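Local structure of oxidoreductase, short-chain dehydrogenase/reductase family (Aeromonas hydrophila subsp. hydrophila, 3L6E) at residues A[81-86]-A[113-118]; A[161-166]-A[173-178]. The protein probably works as a nucleotide-dependent oxidoreductase of the short-chain dehydrogenase/reductase family, perhaps reducing 3-dehydrosphinganine in sphingolipid metabolism. One frame throughout, in Å; residues are numbered along the deposited sequence.

Contact 1 of 2, residues A[81-86]-A[113-118]; sequences VLHCAG and ILVAQQ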
# COMPACT_ATOMS: atom_id res chain seq x y z
N VAL A 81 -12.58 -9.27 -7.82
CA VAL A 81 -11.85 -10.07 -8.78
C VAL A 81 -10.37 -9.81 -8.54
O VAL A 81 -9.87 -8.68 -8.69
CB VAL A 81 -12.27 -9.82 -10.25
CG1 VAL A 81 -11.43 -10.70 -11.20
CG2 VAL A 81 -13.73 -10.20 -10.44
N LEU A 82 -9.69 -10.86 -8.10
CA LEU A 82 -8.29 -10.80 -7.77
C LEU A 82 -7.55 -11.48 -8.88
O LEU A 82 -7.60 -12.70 -9.02
CB LEU A 82 -8.04 -11.51 -6.45
CG LEU A 82 -7.26 -10.76 -5.38
CD1 LEU A 82 -6.89 -11.68 -4.23
CD2 LEU A 82 -6.02 -10.14 -5.97
N HIS A 83 -6.90 -10.69 -9.72
CA HIS A 83 -6.20 -11.26 -10.84
C HIS A 83 -4.72 -11.44 -10.52
O HIS A 83 -4.00 -10.48 -10.27
CB HIS A 83 -6.38 -10.44 -12.12
CG HIS A 83 -5.79 -11.09 -13.33
ND1 HIS A 83 -4.68 -10.58 -13.98
CD2 HIS A 83 -6.11 -12.24 -13.97
CE1 HIS A 83 -4.36 -11.38 -14.98
NE2 HIS A 83 -5.21 -12.39 -14.99
N CYS A 84 -4.30 -12.70 -10.50
CA CYS A 84 -2.91 -13.06 -10.29
C CYS A 84 -2.30 -13.50 -11.60
O CYS A 84 -2.29 -14.69 -11.89
CB CYS A 84 -2.79 -14.17 -9.26
SG CYS A 84 -3.31 -13.67 -7.65
N ALA A 85 -1.80 -12.55 -12.39
CA ALA A 85 -1.18 -12.88 -13.68
C ALA A 85 0.02 -13.80 -13.48
O ALA A 85 0.38 -14.55 -14.38
CB ALA A 85 -0.79 -11.64 -14.44
N GLY A 86 0.61 -13.77 -12.28
CA GLY A 86 1.77 -14.61 -11.95
C GLY A 86 2.99 -14.04 -12.64
O GLY A 86 3.23 -12.84 -12.56
N ILE A 113 -5.99 -8.32 -19.67
CA ILE A 113 -6.99 -7.54 -20.43
C ILE A 113 -8.37 -8.20 -20.47
O ILE A 113 -9.38 -7.52 -20.28
CB ILE A 113 -6.48 -7.21 -21.84
CG1 ILE A 113 -5.34 -6.20 -21.74
CG2 ILE A 113 -7.62 -6.65 -22.71
CD1 ILE A 113 -4.67 -5.84 -23.03
N LEU A 114 -8.40 -9.50 -20.70
CA LEU A 114 -9.65 -10.26 -20.80
C LEU A 114 -10.37 -10.38 -19.46
O LEU A 114 -11.60 -10.27 -19.39
CB LEU A 114 -9.40 -11.64 -21.39
CG LEU A 114 -8.93 -11.75 -22.84
CD1 LEU A 114 -8.32 -13.12 -23.06
CD2 LEU A 114 -10.06 -11.48 -23.85
N VAL A 115 -9.62 -10.60 -18.38
CA VAL A 115 -10.23 -10.64 -17.06
C VAL A 115 -10.82 -9.27 -16.72
O VAL A 115 -11.92 -9.17 -16.16
CB VAL A 115 -9.23 -11.14 -16.00
CG1 VAL A 115 -9.74 -10.92 -14.56
CG2 VAL A 115 -8.91 -12.61 -16.24
N ALA A 116 -10.09 -8.21 -17.06
CA ALA A 116 -10.51 -6.86 -16.74
C ALA A 116 -11.80 -6.52 -17.49
O ALA A 116 -12.75 -6.02 -16.89
CB ALA A 116 -9.41 -5.88 -17.08
N GLN A 117 -11.86 -6.83 -18.79
CA GLN A 117 -13.04 -6.53 -19.61
C GLN A 117 -14.24 -7.34 -19.19
O GLN A 117 -15.36 -6.83 -19.19
CB GLN A 117 -12.77 -6.78 -21.09
CG GLN A 117 -11.81 -5.82 -21.70
CD GLN A 117 -11.40 -6.20 -23.10
OE1 GLN A 117 -10.66 -5.45 -23.74
NE2 GLN A 117 -11.87 -7.35 -23.58
N GLN A 118 -14.00 -8.60 -18.87
CA GLN A 118 -15.04 -9.46 -18.33
C GLN A 118 -15.57 -8.90 -16.98
O GLN A 118 -16.76 -8.98 -16.71
CB GLN A 118 -14.51 -10.90 -18.21
CG GLN A 118 -15.52 -11.95 -17.80
CD GLN A 118 -16.46 -12.40 -18.91
OE1 GLN A 118 -17.60 -12.78 -18.63
NE2 GLN A 118 -16.00 -12.36 -20.16
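Val115 keeps CG1 trans to its amide nitrogen (chi1 168°), and this rotamer turns CG1 to both Val81 and His83 and CG2 to His83 alone, the two partners both projecting from strand 80-84 toward helix 98-123. The imidazole of His83 extends from the strand in the same sense, CG trans to the nitrogen of its own residue (chi1 -174°), so that the ring reaches the level of the valine branches. CG1 of Val115 has two neighbours: it lies 3.8 Å from Val81 CG1 and 3.9 Å from His83 CD2. The other branch of Val115 serves the ring, its CG2 coming to 3.6 Å from His83 CD2 and 3.9 Å from His83 NE2. The methyl approaches the imidazole at a slant, toward the CD2-NE2 side. About 135 Å² of surface is buried between the segments, half of it on Val115.

Strand 80-84, helix 98-123 and the neighbouring strand 128-137 form a beta-alpha-beta unit of the Rossmann fold, and His83-Cys84-Ala85-Gly86 probably corresponds to the NNAG motif that follows the fourth strand in classical short-chain dehydrogenases. Alternation along the strand turns Leu82 to the other side of the sheet, where it packs on Ala131 and Val133.

The buried imidazole also has polar company at both nitrogens, though each bond is weak: NE2 with Ser111 OG, one turn before Val115 on the same helix, and ND1 with Asn132 OD1 on strand 128-137. Together these would limit rotation of the ring while Val115 packs beside it. Two residues on, Ala85 N sits 3.7 Å above one ring face of His83, displaced toward the rim. Farther back along the strand, Val81 also touches Thr119, the residue whose OG1 is hydrogen-bonded to Val115 O.

Contact 2 of 2, residues A[161-166]-A[173-178]; sequences SLRAEL and LVNLYP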
# COMPACT_ATOMS: atom_id res chain seq x y z
N SER A 161 -4.66 3.16 -17.38
CA SER A 161 -5.43 3.76 -18.45
C SER A 161 -6.89 3.32 -18.35
O SER A 161 -7.80 4.10 -18.64
CB SER A 161 -4.83 3.38 -19.80
OG SER A 161 -5.71 3.69 -20.86
N LEU A 162 -7.11 2.08 -17.92
CA LEU A 162 -8.47 1.60 -17.71
C LEU A 162 -9.10 2.26 -16.49
O LEU A 162 -10.29 2.61 -16.50
CB LEU A 162 -8.51 0.08 -17.57
CG LEU A 162 -9.88 -0.57 -17.35
CD1 LEU A 162 -10.86 -0.16 -18.47
CD2 LEU A 162 -9.76 -2.07 -17.29
N ARG A 163 -8.30 2.44 -15.43
CA ARG A 163 -8.83 3.06 -14.20
C ARG A 163 -9.20 4.52 -14.38
O ARG A 163 -10.21 4.97 -13.83
CB ARG A 163 -7.93 2.84 -12.98
CG ARG A 163 -6.56 3.45 -13.03
CD ARG A 163 -6.11 4.00 -11.68
NE ARG A 163 -6.15 3.01 -10.61
CZ ARG A 163 -5.09 2.65 -9.87
NH1 ARG A 163 -5.23 1.76 -8.91
NH2 ARG A 163 -3.90 3.19 -10.08
N ALA A 164 -8.40 5.27 -15.15
CA ALA A 164 -8.71 6.67 -15.45
C ALA A 164 -9.99 6.78 -16.31
O ALA A 164 -10.72 7.77 -16.23
CB ALA A 164 -7.54 7.35 -16.12
N GLU A 165 -10.23 5.76 -17.12
CA GLU A 165 -11.43 5.63 -17.93
C GLU A 165 -12.64 5.28 -17.06
O GLU A 165 -13.76 5.70 -17.34
CB GLU A 165 -11.19 4.55 -18.99
CG GLU A 165 -12.37 4.16 -19.85
CD GLU A 165 -12.08 2.91 -20.66
OE1 GLU A 165 -13.02 2.10 -20.86
OE2 GLU A 165 -10.92 2.73 -21.09
N LEU A 166 -12.40 4.52 -15.99
CA LEU A 166 -13.46 4.12 -15.07
C LEU A 166 -13.61 5.06 -13.86
O LEU A 166 -14.29 4.72 -12.89
CB LEU A 166 -13.27 2.67 -14.61
CG LEU A 166 -13.37 1.53 -15.63
CD1 LEU A 166 -13.06 0.21 -14.94
CD2 LEU A 166 -14.74 1.47 -16.33
N LEU A 173 -10.32 0.10 -9.28
CA LEU A 173 -9.12 -0.63 -9.68
C LEU A 173 -8.03 -0.46 -8.64
O LEU A 173 -7.68 0.66 -8.26
CB LEU A 173 -8.65 -0.31 -11.12
CG LEU A 173 -9.26 -1.23 -12.21
CD1 LEU A 173 -10.79 -1.17 -12.16
CD2 LEU A 173 -8.76 -0.93 -13.66
N VAL A 174 -7.54 -1.60 -8.16
CA VAL A 174 -6.49 -1.70 -7.16
C VAL A 174 -5.33 -2.50 -7.76
O VAL A 174 -5.52 -3.61 -8.28
CB VAL A 174 -6.98 -2.36 -5.85
CG1 VAL A 174 -5.83 -2.47 -4.83
CG2 VAL A 174 -8.18 -1.55 -5.22
N ASN A 175 -4.14 -1.92 -7.74
CA ASN A 175 -2.96 -2.57 -8.30
C ASN A 175 -1.97 -2.93 -7.19
O ASN A 175 -1.59 -2.09 -6.42
CB ASN A 175 -2.31 -1.66 -9.34
CG ASN A 175 -3.18 -1.43 -10.56
OD1 ASN A 175 -4.00 -2.27 -10.94
ND2 ASN A 175 -2.98 -0.29 -11.20
N LEU A 176 -1.57 -4.19 -7.11
CA LEU A 176 -0.74 -4.67 -6.00
C LEU A 176 0.60 -5.19 -6.53
O LEU A 176 0.62 -5.96 -7.47
CB LEU A 176 -1.47 -5.79 -5.24
CG LEU A 176 -2.95 -5.53 -4.88
CD1 LEU A 176 -3.69 -6.82 -4.58
CD2 LEU A 176 -3.10 -4.56 -3.73
N TYR A 177 1.70 -4.77 -5.89
CA TYR A 177 3.05 -5.05 -6.36
C TYR A 177 3.94 -5.75 -5.32
O TYR A 177 4.68 -5.10 -4.59
CB TYR A 177 3.71 -3.73 -6.79
CG TYR A 177 2.93 -2.96 -7.84
CD1 TYR A 177 1.78 -2.20 -7.50
CD2 TYR A 177 3.35 -2.96 -9.16
CE1 TYR A 177 1.09 -1.47 -8.47
CE2 TYR A 177 2.68 -2.25 -10.14
CZ TYR A 177 1.56 -1.49 -9.79
OH TYR A 177 0.88 -0.81 -10.78
N PRO A 178 3.82 -7.07 -5.21
CA PRO A 178 4.77 -7.82 -4.38
C PRO A 178 6.06 -8.02 -5.17
O PRO A 178 6.04 -8.77 -6.13
CB PRO A 178 4.11 -9.20 -4.25
CG PRO A 178 2.82 -9.15 -5.03
CD PRO A 178 2.87 -7.94 -5.91
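Arg163 and Leu173 supply the hydrogen bond of this contact and much of its packing. The bond joins Arg163 NH1 to Leu173 O at 2.8 Å and is almost straight, with an N-H...O angle of 175°. The oxygen lies in the guanidinium plane, at its edge, whereas the nitrogen stands well above the carbonyl plane (52° out of it), away from the lone-pair directions. To get there the side chain leaves the helix with CG in the crowded position between backbone N and carbonyl carbon (chi1 64°) and then bends twice, at chi2 and chi3, which carries it over the strand. NH1 also bonds to Thr220 O, so one nitrogen links two adjacent strands, and NH2 forms a salt bridge with Asp221 that probably offsets the charge of this group. One end of the Asn175 amide lies over one face of the guanidinium, near its rim.

Apolar packing surrounds Leu173, whose branches divide the work. CD2 is directed at the helix and lies 3.9 Å from Leu162 CG, the two leucines crossing at about a right angle. CD1 instead meets Leu166, with 3.8 Å between Leu173 CD1 and Leu166 CD1. Nearer the backbones, Arg163 CB and Leu173 CB are 3.7 Å apart, so the aliphatic root of the arginine shares in the same apolar patch.

Leu166 is the first residue to leave helical geometry, placing this patch at the C-terminal end of helix 145-165. Helix and strand run in nearly opposite directions, their local axes 9.3 Å apart at closest approach, as expected where a helix turns back into the next parallel strand: this is the helix-to-strand half of the beta-alpha-beta unit 128-137, 145-165 and 171-181 of the Rossmann-fold sheet.

How the contacts relate
Followed from the N terminus, contact 1 comes first, bringing strand 80-84 against helix 98-123 and closing a loop of 26 intervening residues. Contact 2 opens only after that loop is complete and bridges a mere six residues between helix 145-165 and strand 171-181. The two are therefore in series, neither nested nor crossed. Their centres are about 11 Å apart, and strand 128-137 lies between their strands in the parallel sheet. The helices meet directly, Ala116 CB lying 3.8 Å from Leu162 CD2, while Leu82 CD2 and Leu176 CD1 approach to 4.3 Å. Neighbouring strand-helix units of one Rossmann-type domain are thus tied side by side.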